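Local coordinates for beta-xylosidase (Uncultured organism, PDB 4MLG), which probably hydrolyses xylo-oligosaccharides, releasing xylose, as a beta-xylosidase of glycoside hydrolase family 43, at residues D44-K49 / W299-K304. Residues are numbered along the deposited sequence; the frame is centred on the assembly and turned at random.
Sequences DHFNMK and WLRSLK. With SO4 (sulfate ion), chain N.
Arg301 reaches across to meet both Phe46 and Met48. From CB the aliphatic part runs out to CD, touching neither, before a bend at chi3 (-72°) turns the head group toward the 44-49 loop. NE forms a salt bridge with Asp32. CZ has Phe46 CE1 3.6 Å away, almost directly over the centre of one guanidinium face, the two planes being inclined by 49°. NH1 meets the same CE1 and gives a weak hydrogen bond of 3.4 Å to sulfate O1, which lies at the guanidinium edge. NH2 is 3.6 Å from Phe46 CD1 and 3.7 Å from Met48 CE. Arginine suits this place because its flat cation can bond at its rim while a face is covered; Phe46 offers it a flat apolar ring, and Met48, bent at chi2 and chi3, brings its methyl to the edge. On one face of the Phe46 ring, toward its rim, lies His45 CD2, whose edge also meets Trp299 CB (3.8 Å), while the indole leads away and NE1 bonds weakly to Glu34. The contact packs the loop between strands 24-32 and 50-56 against the lead-in to strand 302-308, mainly by side chains, near the calcium-bearing centre of a family 43 beta-propeller.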
# COMPACT_ATOMS: atom_id res chain seq x y z
N ASP A 44 -13.87 -7.93 -10.68
CA ASP A 44 -14.79 -7.26 -9.77
C ASP A 44 -15.96 -8.17 -9.38
O ASP A 44 -16.53 -8.03 -8.30
CB ASP A 44 -15.32 -5.96 -10.37
CG ASP A 44 -14.34 -4.81 -10.22
OD1 ASP A 44 -13.52 -4.84 -9.28
OD2 ASP A 44 -14.40 -3.86 -11.03
N HIS A 45 -16.30 -9.11 -10.26
CA HIS A 45 -17.39 -10.05 -9.99
C HIS A 45 -17.03 -11.02 -8.86
O HIS A 45 -17.92 -11.62 -8.25
CB HIS A 45 -17.78 -10.82 -11.25
CG HIS A 45 -16.62 -11.45 -11.96
ND1 HIS A 45 -15.80 -10.74 -12.82
CD2 HIS A 45 -16.15 -12.72 -11.95
CE1 HIS A 45 -14.87 -11.55 -13.29
NE2 HIS A 45 -15.06 -12.76 -12.78
N PHE A 46 -15.74 -11.16 -8.59
CA PHE A 46 -15.29 -11.90 -7.42
C PHE A 46 -15.37 -10.99 -6.20
O PHE A 46 -14.35 -10.54 -5.68
CB PHE A 46 -13.87 -12.41 -7.61
CG PHE A 46 -13.75 -13.49 -8.65
CD1 PHE A 46 -14.25 -14.76 -8.41
CD2 PHE A 46 -13.11 -13.25 -9.85
CE1 PHE A 46 -14.14 -15.76 -9.36
CE2 PHE A 46 -13.00 -14.24 -10.81
CZ PHE A 46 -13.51 -15.50 -10.56
N ASN A 47 -16.59 -10.72 -5.75
CA ASN A 47 -16.82 -9.76 -4.68
C ASN A 47 -17.21 -10.45 -3.37
O ASN A 47 -18.22 -10.10 -2.76
CB ASN A 47 -17.90 -8.76 -5.09
CG ASN A 47 -17.89 -7.50 -4.24
OD1 ASN A 47 -16.84 -7.08 -3.76
ND2 ASN A 47 -19.06 -6.90 -4.06
N MET A 48 -16.41 -11.42 -2.95
CA MET A 48 -16.66 -12.11 -1.69
C MET A 48 -16.46 -11.14 -0.53
O MET A 48 -15.70 -10.18 -0.64
CB MET A 48 -15.76 -13.33 -1.54
CG MET A 48 -15.90 -14.34 -2.66
SD MET A 48 -15.01 -13.87 -4.15
CE MET A 48 -13.41 -14.59 -3.81
N LYS A 49 -17.15 -11.38 0.59
CA LYS A 49 -17.12 -10.44 1.70
C LYS A 49 -17.05 -11.09 3.08
O LYS A 49 -17.05 -10.38 4.09
CB LYS A 49 -18.32 -9.49 1.62
CG LYS A 49 -19.66 -10.20 1.51
CD LYS A 49 -20.80 -9.20 1.38
CE LYS A 49 -22.13 -9.91 1.20
NZ LYS A 49 -23.26 -8.94 1.10
N TRP A 299 -18.16 -17.12 -11.23
CA TRP A 299 -18.11 -16.46 -9.93
C TRP A 299 -18.94 -17.17 -8.87
O TRP A 299 -19.01 -16.72 -7.72
CB TRP A 299 -18.55 -15.00 -10.06
CG TRP A 299 -19.92 -14.83 -10.64
CD1 TRP A 299 -21.07 -14.61 -9.95
CD2 TRP A 299 -20.28 -14.87 -12.02
NE1 TRP A 299 -22.13 -14.51 -10.82
CE2 TRP A 299 -21.67 -14.67 -12.10
CE3 TRP A 299 -19.56 -15.06 -13.21
CZ2 TRP A 299 -22.35 -14.65 -13.31
CZ3 TRP A 299 -20.24 -15.04 -14.41
CH2 TRP A 299 -21.62 -14.83 -14.45
N LEU A 300 -19.57 -18.28 -9.24
CA LEU A 300 -20.33 -19.09 -8.30
C LEU A 300 -19.79 -20.51 -8.29
O LEU A 300 -20.10 -21.32 -9.17
CB LEU A 300 -21.82 -19.09 -8.67
CG LEU A 300 -22.54 -17.75 -8.68
CD1 LEU A 300 -24.00 -17.93 -9.05
CD2 LEU A 300 -22.40 -17.06 -7.33
N ARG A 301 -18.98 -20.82 -7.28
CA ARG A 301 -18.26 -22.09 -7.23
C ARG A 301 -18.68 -22.95 -6.05
O ARG A 301 -18.95 -22.44 -4.96
CB ARG A 301 -16.76 -21.82 -7.19
CG ARG A 301 -16.25 -21.03 -8.39
CD ARG A 301 -14.93 -20.34 -8.11
NE ARG A 301 -15.08 -19.20 -7.20
CZ ARG A 301 -14.09 -18.40 -6.84
NH1 ARG A 301 -12.86 -18.59 -7.31
NH2 ARG A 301 -14.32 -17.39 -6.01
N SER A 302 -18.73 -24.26 -6.26
CA SER A 302 -19.08 -25.20 -5.21
C SER A 302 -17.90 -26.12 -4.92
O SER A 302 -17.36 -26.75 -5.82
CB SER A 302 -20.30 -26.03 -5.63
OG SER A 302 -21.38 -25.20 -6.02
N LEU A 303 -17.50 -26.19 -3.65
CA LEU A 303 -16.33 -26.98 -3.29
C LEU A 303 -16.61 -28.48 -3.32
O LEU A 303 -17.73 -28.93 -3.07
CB LEU A 303 -15.74 -26.55 -1.94
CG LEU A 303 -16.62 -26.26 -0.72
CD1 LEU A 303 -17.36 -27.50 -0.24
CD2 LEU A 303 -15.77 -25.70 0.40
N LYS A 304 -15.57 -29.25 -3.63
CA LYS A 304 -15.70 -30.70 -3.75
C LYS A 304 -14.38 -31.38 -3.40
O LYS A 304 -13.33 -30.76 -3.41
CB LYS A 304 -16.13 -31.06 -5.17
CG LYS A 304 -15.21 -30.53 -6.26
CD LYS A 304 -15.80 -30.73 -7.64
CE LYS A 304 -16.10 -32.20 -7.91
NZ LYS A 304 -16.68 -32.41 -9.27
S SO4 N . -9.20 -16.32 -6.51
O1 SO4 N . -10.50 -16.55 -5.88
O2 SO4 N . -8.44 -17.56 -6.53
O3 SO4 N . -9.41 -15.85 -7.88
O4 SO4 N . -8.46 -15.31 -5.75